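Glutathione peroxidase (PDB 2V1M) reduces hydrogen peroxide with two molecules of glutathione, yielding glutathione disulfide and water, as a member of the glutathione peroxidase family. Local coordinates at residues D47-Q52 / W132-F137; A69-C72 / Q78-W81. One frame throughout, in Å; residues are numbered along the deposited sequence. Where two conformers were deposited one is given.

Contact 1. Residues D47-Q52 / W132-F137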
loop_
_atom_site.group_PDB
_atom_site.type_symbol
_atom_site.label_atom_id
_atom_site.label_comp_id
_atom_site.label_asym_id
_atom_site.label_seq_id
_atom_site.Cartn_x
_atom_site.Cartn_y
_atom_site.Cartn_z
ATOM N N ASP A 47 -5.522 -13.263 -4.543
ATOM C CA ASP A 47 -6.306 -13.006 -5.764
ATOM C C ASP A 47 -7.329 -11.905 -5.567
ATOM O O ASP A 47 -7.403 -10.968 -6.376
ATOM C CB ASP A 47 -7.019 -14.289 -6.238
ATOM C CG ASP A 47 -6.090 -15.348 -6.800
ATOM O OD1 ASP A 47 -4.927 -15.086 -7.193
ATOM O OD2 ASP A 47 -6.572 -16.511 -6.841
ATOM N N LYS A 48 -8.140 -11.999 -4.516
ATOM C CA LYS A 48 -9.220 -11.022 -4.363
ATOM C C LYS A 48 -8.671 -9.609 -4.146
ATOM O O LYS A 48 -9.204 -8.631 -4.685
ATOM C CB LYS A 48 -10.239 -11.434 -3.314
ATOM C CG LYS A 48 -9.836 -11.493 -1.890
ATOM C CD LYS A 48 -11.022 -12.106 -1.127
ATOM C CE LYS A 48 -10.652 -12.377 0.292
ATOM N NZ LYS A 48 -11.796 -12.976 1.031
ATOM N N ASN A 49 -7.596 -9.516 -3.345
ATOM C CA ASN A 49 -7.016 -8.171 -3.116
ATOM C C ASN A 49 -6.450 -7.593 -4.413
ATOM O O ASN A 49 -6.746 -6.436 -4.755
ATOM C CB ASN A 49 -5.952 -8.178 -2.022
ATOM C CG ASN A 49 -6.573 -8.088 -0.656
ATOM O OD1 ASN A 49 -6.804 -6.982 -0.142
ATOM N ND2 ASN A 49 -6.841 -9.236 -0.052
ATOM N N TYR A 50 -5.600 -8.358 -5.122
ATOM C CA TYR A 50 -5.025 -7.807 -6.362
ATOM C C TYR A 50 -6.099 -7.505 -7.404
ATOM O O TYR A 50 -6.029 -6.486 -8.082
ATOM C CB TYR A 50 -3.990 -8.776 -6.925
ATOM C CG TYR A 50 -2.599 -8.505 -6.372
ATOM C CD1 TYR A 50 -1.781 -7.479 -6.868
ATOM C CD2 TYR A 50 -2.104 -9.306 -5.329
ATOM C CE1 TYR A 50 -0.515 -7.257 -6.325
ATOM C CE2 TYR A 50 -0.835 -9.075 -4.761
ATOM C CZ TYR A 50 -0.047 -8.047 -5.266
ATOM O OH TYR A 50 1.167 -7.839 -4.683
ATOM N N ARG A 51 -7.100 -8.378 -7.561
ATOM C CA ARG A 51 -8.147 -8.132 -8.565
ATOM C C ARG A 51 -8.881 -6.839 -8.224
ATOM O O ARG A 51 -9.105 -5.985 -9.103
ATOM C CB ARG A 51 -9.147 -9.293 -8.639
ATOM C CG ARG A 51 -8.625 -10.604 -9.156
ATOM C CD ARG A 51 -8.563 -10.702 -10.645
ATOM N NE ARG A 51 -8.103 -12.039 -11.008
ATOM C CZ ARG A 51 -7.299 -12.325 -12.009
ATOM N NH1 ARG A 51 -6.887 -11.356 -12.844
ATOM N NH2 ARG A 51 -6.937 -13.599 -12.154
ATOM N N GLN A 52 -9.301 -6.689 -6.969
ATOM C CA GLN A 52 -10.065 -5.496 -6.616
ATOM C C GLN A 52 -9.183 -4.239 -6.707
ATOM O O GLN A 52 -9.678 -3.186 -7.121
ATOM C CB GLN A 52 -10.671 -5.613 -5.234
ATOM C CG GLN A 52 -11.779 -6.676 -5.188
ATOM C CD GLN A 52 -12.584 -6.654 -3.904
ATOM O OE1 GLN A 52 -12.432 -5.786 -3.051
ATOM N NE2 GLN A 52 -13.477 -7.608 -3.772
ATOM N N TRP A 132 -1.391 -8.908 9.327
ATOM C CA TRP A 132 -1.167 -9.921 8.296
ATOM C C TRP A 132 -0.930 -9.189 6.971
ATOM O O TRP A 132 -0.924 -7.946 6.915
ATOM C CB TRP A 132 -2.347 -10.942 8.212
ATOM C CG TRP A 132 -1.925 -12.260 7.643
ATOM C CD1 TRP A 132 -2.316 -12.813 6.452
ATOM C CD2 TRP A 132 -0.982 -13.180 8.216
ATOM N NE1 TRP A 132 -1.675 -14.023 6.257
ATOM C CE2 TRP A 132 -0.844 -14.264 7.317
ATOM C CE3 TRP A 132 -0.243 -13.212 9.426
ATOM C CZ2 TRP A 132 -0.014 -15.371 7.586
ATOM C CZ3 TRP A 132 0.579 -14.323 9.692
ATOM C CH2 TRP A 132 0.682 -15.380 8.763
ATOM N N ASN A 133 -0.746 -9.962 5.905
ATOM C CA ASN A 133 -0.711 -9.379 4.561
ATOM C C ASN A 133 -2.014 -8.632 4.264
ATOM O O ASN A 133 -3.094 -9.002 4.725
ATOM C CB ASN A 133 -0.470 -10.480 3.539
ATOM C CG ASN A 133 0.701 -11.355 3.902
ATOM O OD1 ASN A 133 1.844 -10.887 4.021
ATOM N ND2 ASN A 133 0.416 -12.641 4.124
ATOM N N PHE A 134 -1.895 -7.619 3.401
ATOM C CA PHE A 134 -3.022 -6.873 2.845
ATOM C C PHE A 134 -3.740 -5.975 3.841
ATOM O O PHE A 134 -4.934 -5.739 3.708
ATOM C CB PHE A 134 -3.997 -7.774 2.071
ATOM C CG PHE A 134 -3.327 -8.458 0.901
ATOM C CD1 PHE A 134 -3.037 -7.751 -0.263
ATOM C CD2 PHE A 134 -2.993 -9.816 0.952
ATOM C CE1 PHE A 134 -2.437 -8.353 -1.349
ATOM C CE2 PHE A 134 -2.377 -10.418 -0.137
ATOM C CZ PHE A 134 -2.090 -9.724 -1.282
ATOM N N SER A 135 -3.013 -5.424 4.818
ATOM C CA SER A 135 -3.573 -4.261 5.518
ATOM C C SER A 135 -3.540 -3.067 4.542
ATOM O O SER A 135 -2.820 -3.083 3.521
ATOM C CB SER A 135 -2.734 -3.930 6.746
ATOM O OG SER A 135 -3.475 -3.176 7.680
ATOM N N LYS A 136 -4.345 -2.040 4.836
ATOM C CA LYS A 136 -4.462 -0.860 3.981
ATOM C C LYS A 136 -4.408 0.408 4.799
ATOM O O LYS A 136 -5.085 0.514 5.839
ATOM C CB LYS A 136 -5.756 -0.865 3.142
ATOM C CG LYS A 136 -5.920 -2.041 2.199
ATOM C CD LYS A 136 -6.659 -3.276 2.787
ATOM C CE LYS A 136 -6.752 -4.350 1.727
ATOM N NZ LYS A 136 -7.286 -5.643 2.248
ATOM N N PHE A 137 -3.650 1.407 4.327
ATOM C CA PHE A 137 -3.684 2.770 4.887
ATOM C C PHE A 137 -4.146 3.725 3.808
ATOM O O PHE A 137 -3.664 3.670 2.653
ATOM C CB PHE A 137 -2.316 3.230 5.401
ATOM C CG PHE A 137 -1.872 2.530 6.646
ATOM C CD1 PHE A 137 -2.053 3.110 7.896
ATOM C CD2 PHE A 137 -1.263 1.273 6.587
ATOM C CE1 PHE A 137 -1.612 2.484 9.059
ATOM C CE2 PHE A 137 -0.817 0.645 7.729
ATOM C CZ PHE A 137 -1.008 1.234 8.968
#
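Asn49 meets the face of Phe134 with both its methylene and its amide. CB sits over the ring, 3.8 Å from the Phe134 centroid, as a CH-pi contact whose shortest leg is Asn49 CB to Phe134 CD1 at 3.4 Å. Beyond CB the amide lies almost flat on the same ring, the two planes only 14° apart and Asn49 CG 3.6 Å from Phe134 CG. ND2 binds the carbonyl oxygen of Ala45, just ahead of helix 46-60, which fixes the amide's orientation and points OD1 at Lys136. Lys136 NZ donates to Asn49 OD1 at 2.8 Å, in the carbonyl plane and onto a lone pair, with a C=O...N angle of 145°. A single bend at chi2 (91°) in an otherwise extended chain brings NZ alongside the preceding turn, where it also donates to Phe134 O at 2.8 Å. Thr153 O is a third acceptor for this buried ammonium.

This is the thioredoxin-like fold: helix 46-60 covers one face of the mixed sheet, and strand 136-139 runs antiparallel to strand 33-39, the turn before it bonded through the Phe134 backbone to Asn38. That turn also carries Asn133, whose ND2 bonds the modified residue at position 43, the active site by similarity.

One residue further along the helix, Tyr50 approaches the rim of the Phe134 ring, its CE2 lying near that ring's plane, 3.8 Å from Phe134 CZ. The ring planes are nearly perpendicular and the centroids 5.8 Å apart, an oblique pairing. Val39 touches both side chains, and Tyr50 also meets Tyr94.

Contact 2. Residues A69-C72 / Q78-W81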
loop_
_atom_site.group_PDB
_atom_site.type_symbol
_atom_site.label_atom_id
_atom_site.label_comp_id
_atom_site.label_asym_id
_atom_site.label_seq_id
_atom_site.Cartn_x
_atom_site.Cartn_y
_atom_site.Cartn_z
ATOM N N ALA A 69 1.855 -0.646 -3.574
ATOM C CA ALA A 69 1.892 -2.022 -3.033
ATOM C C ALA A 69 3.317 -2.384 -2.636
ATOM O O ALA A 69 4.242 -2.385 -3.477
ATOM C CB ALA A 69 1.368 -3.003 -4.062
ATOM N N PHE A 70 3.478 -2.707 -1.346
ATOM C CA PHE A 70 4.759 -3.056 -0.735
ATOM C C PHE A 70 4.794 -4.537 -0.388
ATOM O O PHE A 70 4.148 -4.961 0.569
ATOM C CB PHE A 70 4.991 -2.215 0.526
ATOM C CG PHE A 70 5.305 -0.775 0.189
ATOM C CD1 PHE A 70 6.617 -0.393 -0.076
ATOM C CD2 PHE A 70 4.277 0.165 0.107
ATOM C CE1 PHE A 70 6.924 0.905 -0.444
ATOM C CE2 PHE A 70 4.577 1.479 -0.255
ATOM C CZ PHE A 70 5.897 1.848 -0.538
ATOM N N PRO A 71 5.559 -5.336 -1.138
ATOM C CA PRO A 71 5.720 -6.755 -0.760
ATOM C C PRO A 71 6.380 -6.852 0.610
ATOM O O PRO A 71 7.253 -6.064 0.962
ATOM C CB PRO A 71 6.650 -7.314 -1.848
ATOM C CG PRO A 71 6.414 -6.362 -3.064
ATOM C CD PRO A 71 6.305 -5.019 -2.388
ATOM N N CYS A 72 5.979 -7.888 1.355
ATOM C CA CYS A 72 6.530 -8.091 2.704
ATOM C C CYS A 72 6.414 -9.569 3.028
ATOM O O CYS A 72 5.345 -10.164 2.840
ATOM C CB CYS A 72 5.710 -7.247 3.723
ATOM S SG CYS A 72 6.191 -7.541 5.436
ATOM N N GLN A 78 4.843 -15.751 3.218
ATOM C CA GLN A 78 3.962 -15.720 2.056
ATOM C C GLN A 78 4.402 -14.797 0.922
ATOM O O GLN A 78 3.717 -14.726 -0.112
ATOM C CB GLN A 78 2.522 -15.461 2.501
ATOM C CG GLN A 78 2.006 -16.628 3.300
ATOM C CD GLN A 78 0.602 -16.415 3.884
ATOM O OE1 GLN A 78 0.010 -15.340 3.818
ATOM N NE2 GLN A 78 0.054 -17.468 4.478
ATOM N N GLU A 79 5.578 -14.167 1.052
ATOM C CA GLU A 79 6.194 -13.424 -0.045
ATOM C C GLU A 79 7.665 -13.827 -0.165
ATOM O O GLU A 79 8.565 -13.026 -0.005
ATOM C CB GLU A 79 6.046 -11.914 0.171
ATOM C CG GLU A 79 6.433 -11.064 -1.057
ATOM C CD GLU A 79 5.346 -11.060 -2.115
ATOM O OE1 GLU A 79 5.020 -12.158 -2.650
ATOM O OE2 GLU A 79 4.778 -9.973 -2.400
ATOM N N PRO A 80 7.927 -15.129 -0.454
ATOM C CA PRO A 80 9.321 -15.596 -0.473
ATOM C C PRO A 80 10.110 -15.183 -1.702
ATOM O O PRO A 80 11.359 -15.232 -1.657
ATOM C CB PRO A 80 9.174 -17.132 -0.404
ATOM C CG PRO A 80 7.848 -17.355 -1.148
ATOM C CD PRO A 80 6.970 -16.235 -0.639
ATOM N N TRP A 81 9.442 -14.847 -2.810
ATOM C CA TRP A 81 10.144 -14.615 -4.067
ATOM C C TRP A 81 10.867 -13.265 -4.058
ATOM O O TRP A 81 10.567 -12.362 -3.269
ATOM C CB TRP A 81 9.163 -14.647 -5.243
ATOM C CG TRP A 81 8.326 -15.894 -5.334
ATOM C CD1 TRP A 81 8.658 -17.165 -4.909
ATOM C CD2 TRP A 81 7.009 -15.990 -5.879
ATOM N NE1 TRP A 81 7.609 -18.040 -5.146
ATOM C CE2 TRP A 81 6.589 -17.342 -5.744
ATOM C CE3 TRP A 81 6.129 -15.063 -6.447
ATOM C CZ2 TRP A 81 5.317 -17.769 -6.156
ATOM C CZ3 TRP A 81 4.869 -15.485 -6.850
ATOM C CH2 TRP A 81 4.476 -16.828 -6.710
#
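Glu79 fills the tight part of this contact, touching Pro71 with its carboxylate and Cys72 with its methylene. OE2 comes to 3.3 Å from Pro71 CB, and Glu79 CG lies 3.8 Å from the same carbon. Alongside, Glu79 CB is 3.3 Å from Cys72 O, where the two backbones come nearest, the Cys72 and Glu79 CA atoms being 6.0 Å apart. No hydrogen bond spans the segments; they meet by van der Waals contact. The torsions account for it: with CG anti to the backbone N (chi1 -169°), the chain extends toward the strand end, and a bend at chi2 (78°) then brings OE2 against Pro71 CB. Its other oxygen, OE1, accepts from the backbone N of Cys41, so this buried carboxylate has a polar partner beside its apolar neighbours Val39 and Ile86.

Strand 65-71 is an inner strand of the thioredoxin-like sheet. Its last residues, with the turn that follows, carry the Phe-Pro-Cys-Asn-Gln-Phe run of a glutathione peroxidase signature, and the chain returns through 78-81 before helix 83-94. Two bonds from side chains to the Glu79 backbone hold that return: N donates to Asn73 OD1, and Lys103 NZ donates to O.

The packing slackens on both sides of Glu79. Gln78, partly exposed, makes no side-chain contact with 69-72; its OE1 turns to Trp132 NE1, a weak hydrogen bond, consistent with the active-site glutamine of relatives. Pro80 is exposed to solvent, and Trp81 turns to Phe89 and Ile86. Cys72 points its CB away, so its carbonyl rather than its sulfur faces the glutamate.

How the contacts relate
From the N terminus the chain passes through strand 33-39 and position 43, modified to cysteinesulfonic acid, into helix 46-60, where contact 1 begins. Strand 65-71 follows, and contact 2 closes a short loop from its end to 78-81, ahead of helix 83-94. Only at 132-137 does contact 1 close, so contact 2 nests inside it, their centres about 12 Å apart. Contact 1 ties helix 46-60 to strand 136-139 and its preceding turn; contact 2 ties the segment before helix 83-94 to the end of strand 65-71, in the same sheet. They also touch, Gln78 reaching the 132-133 turn, an arrangement consistent with the Gln-Trp-Asn surroundings of the active site in relatives.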